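Local coordinates for protein CrmK (Actinoalloteichus sp. WH1-2216-6, PDB 5I1V) that is a flavoenzyme oxidoreductase with covalently bound FAD, involved in recycling shunt products during caerulomycin biosynthesis, at residues D150-V155 against Y200-P205; A154-V159 against V166-A171. One frame throughout, in Å; residues are numbered along the deposited sequence.

Overall arrangement
Interactions 1 and 2 sit on the two sides of strand 152-160 in one antiparallel sheet. Interaction 1 joins its beginning to the end of strand 196-202 through a beta bulge; interaction 2 joins its next part to strand 166-172, the outermost strand on that side. Their centres lie about 15 Å apart, and they share A154 and V155. W201 bridges them, its CZ3 resting 3.9 Å from CB of E156 and 4.2 Å from CG1 of V170. The FAD lies nearby, beyond contact: by nearest atoms, the side chain of Y200 is about 6 Å from it and that of V157 about 7 Å, while I197, an FAD-binding residue, lies beside Y200 and V155.

Interaction 1: D150-V155 against Y200-P205; sequences DYLHAV and YWLRSP
A classic beta bulge joins the two antiparallel strands here, with H153 and A154 together facing W201. The carbonyl O of W201 takes a short bond from H153 N (2.8 Å). It also takes a weak one from A154 N (3.4 Å), and W201 N returns a bond to A154 O. On the Y151 side of the bulge, R203 N donates to Y151 O (2.9 Å). On one face of the sheet L152 CD1 comes to the edge of the Y200 ring, 3.5 Å from CD1, with CG2 of V155 close to the same ring carbon; Y200 OH is bonded to G130 O, beside the flavin site. On the other face A154 CB lies 3.7 Å from CE3 of W201, whose NE1 is hydrogen-bonded to D90 OD2. H153 is turned with CG opposite its own backbone N (chi1 173°), which swings the imidazole over the R203 chain: CD of R203 sits on one ring face, 3.4 Å from ND1, while W201 CB meets the ring edge. With an alanine here, R203 would probably lose the flat surface its CD lies on and its side chain be freer to turn, although its NE is also bonded to G94 O. Imidazole and arginine thus meet through the aliphatic CD, an apolar contact over the ring face, while the polar NE is engaged elsewhere, 4.6 Å from ND1 of H153.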
loop_
_atom_site.group_PDB
_atom_site.type_symbol
_atom_site.label_atom_id
_atom_site.label_comp_id
_atom_site.label_asym_id
_atom_site.label_seq_id
_atom_site.Cartn_x
_atom_site.Cartn_y
_atom_site.Cartn_z
ATOM N N ASP A 150 -5.668 -12.893 21.490
ATOM C CA ASP A 150 -5.143 -12.750 22.858
ATOM C C ASP A 150 -5.216 -11.332 23.462
ATOM O O ASP A 150 -4.946 -11.165 24.639
ATOM C CB ASP A 150 -3.727 -13.331 22.940
ATOM C CG ASP A 150 -3.699 -14.825 22.572
ATOM O OD1 ASP A 150 -4.686 -15.477 22.955
ATOM O OD2 ASP A 150 -2.744 -15.351 21.889
ATOM N N TYR A 151 -5.606 -10.346 22.657
ATOM C CA TYR A 151 -5.785 -8.975 23.075
ATOM C C TYR A 151 -7.203 -8.491 22.899
ATOM O O TYR A 151 -7.430 -7.254 22.919
ATOM C CB TYR A 151 -4.838 -8.092 22.229
ATOM C CG TYR A 151 -3.436 -8.533 22.462
ATOM C CD1 TYR A 151 -2.857 -9.545 21.673
ATOM C CD2 TYR A 151 -2.719 -8.038 23.528
ATOM C CE1 TYR A 151 -1.570 -9.991 21.940
ATOM C CE2 TYR A 151 -1.447 -8.492 23.814
ATOM C CZ TYR A 151 -0.878 -9.461 23.035
ATOM O OH TYR A 151 0.419 -9.886 23.347
ATOM N N LEU A 152 -8.144 -9.400 22.607
ATOM C CA LEU A 152 -9.511 -8.986 22.350
ATOM C C LEU A 152 -10.240 -8.710 23.687
ATOM O O LEU A 152 -10.623 -9.610 24.429
ATOM C CB LEU A 152 -10.302 -9.975 21.540
ATOM C CG LEU A 152 -11.721 -9.546 21.088
ATOM C CD1 LEU A 152 -11.663 -8.334 20.189
ATOM C CD2 LEU A 152 -12.378 -10.678 20.323
ATOM N N HIS A 153 -10.386 -7.455 23.976
ATOM C CA HIS A 153 -11.023 -7.017 25.250
ATOM C C HIS A 153 -12.541 -7.086 25.139
ATOM O O HIS A 153 -13.208 -7.525 26.072
ATOM C CB HIS A 153 -10.488 -5.631 25.569
ATOM C CG HIS A 153 -11.150 -4.957 26.731
ATOM N ND1 HIS A 153 -10.829 -5.247 28.044
ATOM C CD2 HIS A 153 -12.074 -3.974 26.776
ATOM C CE1 HIS A 153 -11.516 -4.446 28.851
ATOM N NE2 HIS A 153 -12.306 -3.690 28.107
ATOM N N ALA A 154 -13.085 -6.634 24.002
ATOM C CA ALA A 154 -14.516 -6.577 23.779
ATOM C C ALA A 154 -14.791 -6.462 22.275
ATOM O O ALA A 154 -13.921 -6.050 21.503
ATOM C CB ALA A 154 -15.136 -5.364 24.471
ATOM N N VAL A 155 -16.028 -6.775 21.882
ATOM C CA VAL A 155 -16.505 -6.679 20.489
ATOM C C VAL A 155 -17.949 -6.221 20.469
ATOM O O VAL A 155 -18.717 -6.653 21.311
ATOM C CB VAL A 155 -16.279 -8.063 19.796
ATOM C CG1 VAL A 155 -17.132 -9.195 20.389
ATOM C CG2 VAL A 155 -16.451 -7.944 18.307
ATOM N N TYR A 200 -14.000 -3.479 17.469
ATOM C CA TYR A 200 -13.295 -4.368 18.389
ATOM C C TYR A 200 -12.594 -3.424 19.348
ATOM O O TYR A 200 -12.247 -2.280 18.979
ATOM C CB TYR A 200 -12.172 -5.149 17.689
ATOM C CG TYR A 200 -12.512 -6.142 16.624
ATOM C CD1 TYR A 200 -12.858 -7.432 16.975
ATOM C CD2 TYR A 200 -12.419 -5.827 15.263
ATOM C CE1 TYR A 200 -13.105 -8.414 16.025
ATOM C CE2 TYR A 200 -12.682 -6.807 14.283
ATOM C CZ TYR A 200 -13.014 -8.107 14.676
ATOM O OH TYR A 200 -13.259 -9.133 13.774
ATOM N N TRP A 201 -12.310 -3.917 20.523
ATOM C CA TRP A 201 -11.453 -3.224 21.471
ATOM C C TRP A 201 -10.296 -4.139 21.828
ATOM O O TRP A 201 -10.481 -5.291 22.231
ATOM C CB TRP A 201 -12.226 -2.833 22.742
ATOM C CG TRP A 201 -13.133 -1.652 22.585
ATOM C CD1 TRP A 201 -12.818 -0.354 22.735
ATOM C CD2 TRP A 201 -14.518 -1.692 22.217
ATOM N NE1 TRP A 201 -13.929 0.443 22.509
ATOM C CE2 TRP A 201 -14.986 -0.360 22.191
ATOM C CE3 TRP A 201 -15.405 -2.719 21.950
ATOM C CZ2 TRP A 201 -16.320 -0.038 21.921
ATOM C CZ3 TRP A 201 -16.731 -2.408 21.659
ATOM C CH2 TRP A 201 -17.178 -1.080 21.669
ATOM N N LEU A 202 -9.084 -3.580 21.754
ATOM C CA LEU A 202 -7.904 -4.311 22.000
ATOM C C LEU A 202 -7.143 -3.795 23.206
ATOM O O LEU A 202 -6.891 -2.598 23.320
ATOM C CB LEU A 202 -6.975 -4.257 20.772
ATOM C CG LEU A 202 -7.590 -4.684 19.432
ATOM C CD1 LEU A 202 -6.646 -4.352 18.288
ATOM C CD2 LEU A 202 -7.863 -6.160 19.413
ATOM N N ARG A 203 -6.688 -4.731 24.030
ATOM C CA ARG A 203 -5.833 -4.407 25.150
ATOM C C ARG A 203 -5.217 -5.670 25.745
ATOM O O ARG A 203 -5.815 -6.709 25.699
ATOM C CB ARG A 203 -6.683 -3.647 26.184
ATOM C CG ARG A 203 -7.008 -4.358 27.450
ATOM C CD ARG A 203 -7.941 -3.507 28.309
ATOM N NE ARG A 203 -7.223 -2.645 29.216
ATOM C CZ ARG A 203 -6.741 -3.049 30.394
ATOM N NH1 ARG A 203 -6.924 -4.313 30.794
ATOM N NH2 ARG A 203 -6.072 -2.199 31.176
ATOM N N SER A 204 -4.018 -5.585 26.296
ATOM C CA SER A 204 -3.421 -6.704 27.041
ATOM C C SER A 204 -4.236 -6.989 28.267
ATOM O O SER A 204 -4.602 -6.064 28.990
ATOM C CB SER A 204 -2.006 -6.364 27.512
ATOM O OG SER A 204 -1.191 -6.084 26.409
ATOM N N PRO A 205 -4.526 -8.252 28.527
ATOM C CA PRO A 205 -5.316 -8.517 29.737
ATOM C C PRO A 205 -4.612 -8.069 31.038
ATOM O O PRO A 205 -5.274 -7.730 32.015
ATOM C CB PRO A 205 -5.516 -10.044 29.727
ATOM C CG PRO A 205 -4.750 -10.571 28.552
ATOM C CD PRO A 205 -4.259 -9.439 27.712
#

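Interaction 2: A154-V159 against V166-A171; sequences AVEVVV and VSTVVA
E156 lies opposite V170, with T168 diagonal to it, and its chain can be walked outward from the strand. CB is 4.1 Å from CG2 of V170. CG, anti to the backbone N (chi1 -177°), leans toward the T168 methyl, with CG2 of T168 only 3.4 Å away, and CD passes the same methyl at 3.7 Å. At the carboxylate the roles divide: OE2 stays near the methyls of T168 and V170, whereas OE1 is gripped outside the pair by a salt bridge to R199 NE and by hydrogen bonds with the hydroxyls of T198 and T40. That places the acid end at the start of helix 40-52, which also packs on T168, V158 and V166. The two segments belong to a beta hairpin whose second strand, 166-172, is an outermost strand of the five-stranded antiparallel sheet in the FAD-binding part of the chain. V155, V157 and V159 each exchange two backbone hydrogen bonds with A171, V169 and S167 in turn, the one from V159 N to S167 O being 2.8 Å long and nearly straight at 170°. On the face of E156, CG1 of V158 presses on CG1 of V166 at 3.4 Å, tighter than usual for two methyls. On the opposite face CG2 of V159 meets CG1 of V169 at 4.2 Å, and helix 180-185 packs through L182 on V169 and A171.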
loop_
_atom_site.group_PDB
_atom_site.type_symbol
_atom_site.label_atom_id
_atom_site.label_comp_id
_atom_site.label_asym_id
_atom_site.label_seq_id
_atom_site.Cartn_x
_atom_site.Cartn_y
_atom_site.Cartn_z
ATOM N N ALA A 154 -13.085 -6.634 24.002
ATOM C CA ALA A 154 -14.516 -6.577 23.779
ATOM C C ALA A 154 -14.791 -6.462 22.275
ATOM O O ALA A 154 -13.921 -6.050 21.503
ATOM C CB ALA A 154 -15.136 -5.364 24.471
ATOM N N VAL A 155 -16.028 -6.775 21.882
ATOM C CA VAL A 155 -16.505 -6.679 20.489
ATOM C C VAL A 155 -17.949 -6.221 20.469
ATOM O O VAL A 155 -18.717 -6.653 21.311
ATOM C CB VAL A 155 -16.279 -8.063 19.796
ATOM C CG1 VAL A 155 -17.132 -9.195 20.389
ATOM C CG2 VAL A 155 -16.451 -7.944 18.307
ATOM N N GLU A 156 -18.309 -5.342 19.537
ATOM C CA GLU A 156 -19.635 -4.850 19.327
ATOM C C GLU A 156 -20.162 -5.521 18.090
ATOM O O GLU A 156 -19.518 -5.498 17.047
ATOM C CB GLU A 156 -19.636 -3.327 19.158
ATOM C CG GLU A 156 -21.010 -2.762 19.005
ATOM C CD GLU A 156 -20.987 -1.263 18.747
ATOM O OE1 GLU A 156 -20.734 -0.830 17.602
ATOM O OE2 GLU A 156 -21.236 -0.518 19.712
ATOM N N VAL A 157 -21.295 -6.198 18.218
ATOM C CA VAL A 157 -21.882 -6.976 17.145
ATOM C C VAL A 157 -23.355 -6.658 16.979
ATOM O O VAL A 157 -24.097 -6.590 17.974
ATOM C CB VAL A 157 -21.805 -8.462 17.473
ATOM C CG1 VAL A 157 -21.993 -9.318 16.252
ATOM C CG2 VAL A 157 -20.460 -8.796 18.104
ATOM N N VAL A 158 -23.772 -6.481 15.730
ATOM C CA VAL A 158 -25.157 -6.345 15.389
ATOM C C VAL A 158 -25.701 -7.732 15.145
ATOM O O VAL A 158 -25.223 -8.453 14.268
ATOM C CB VAL A 158 -25.302 -5.464 14.130
ATOM C CG1 VAL A 158 -26.735 -5.401 13.659
ATOM C CG2 VAL A 158 -24.816 -4.056 14.436
ATOM N N VAL A 159 -26.723 -8.067 15.903
ATOM C CA VAL A 159 -27.272 -9.423 15.929
ATOM C C VAL A 159 -28.800 -9.397 15.699
ATOM O O VAL A 159 -29.431 -8.352 15.840
ATOM C CB VAL A 159 -27.008 -10.143 17.239
ATOM C CG1 VAL A 159 -25.551 -10.486 17.408
ATOM C CG2 VAL A 159 -27.539 -9.342 18.450
ATOM N N VAL A 166 -33.483 -6.673 15.298
ATOM C CA VAL A 166 -32.028 -6.429 15.190
ATOM C C VAL A 166 -31.560 -5.523 16.340
ATOM O O VAL A 166 -32.140 -4.477 16.607
ATOM C CB VAL A 166 -31.652 -5.824 13.822
ATOM C CG1 VAL A 166 -30.144 -5.658 13.677
ATOM C CG2 VAL A 166 -32.153 -6.690 12.689
ATOM N N SER A 167 -30.539 -5.944 17.066
ATOM C CA SER A 167 -29.979 -5.099 18.094
ATOM C C SER A 167 -28.443 -5.183 18.113
ATOM O O SER A 167 -27.828 -5.900 17.302
ATOM C CB SER A 167 -30.617 -5.425 19.444
ATOM O OG SER A 167 -30.350 -6.735 19.776
ATOM N N THR A 168 -27.847 -4.333 18.918
ATOM C CA THR A 168 -26.415 -4.233 19.051
ATOM C C THR A 168 -26.037 -4.659 20.438
ATOM O O THR A 168 -26.641 -4.208 21.438
ATOM C CB THR A 168 -25.923 -2.802 18.848
ATOM O OG1 THR A 168 -26.456 -2.276 17.617
ATOM C CG2 THR A 168 -24.401 -2.808 18.750
ATOM N N VAL A 169 -25.017 -5.483 20.521
ATOM C CA VAL A 169 -24.533 -5.912 21.808
ATOM C C VAL A 169 -23.033 -5.712 21.872
ATOM O O VAL A 169 -22.334 -5.879 20.885
ATOM C CB VAL A 169 -24.942 -7.368 22.124
ATOM C CG1 VAL A 169 -26.452 -7.526 22.072
ATOM C CG2 VAL A 169 -24.345 -8.353 21.154
ATOM N N VAL A 170 -22.543 -5.425 23.052
ATOM C CA VAL A 170 -21.112 -5.422 23.300
ATOM C C VAL A 170 -20.826 -6.625 24.179
ATOM O O VAL A 170 -21.428 -6.814 25.248
ATOM C CB VAL A 170 -20.664 -4.139 23.994
ATOM C CG1 VAL A 170 -19.228 -4.253 24.489
ATOM C CG2 VAL A 170 -20.812 -2.950 23.034
ATOM N N ALA A 171 -19.947 -7.477 23.699
ATOM C CA ALA A 171 -19.593 -8.671 24.441
ATOM C C ALA A 171 -18.128 -8.531 24.884
ATOM O O ALA A 171 -17.258 -8.202 24.079
ATOM C CB ALA A 171 -19.756 -9.896 23.568
#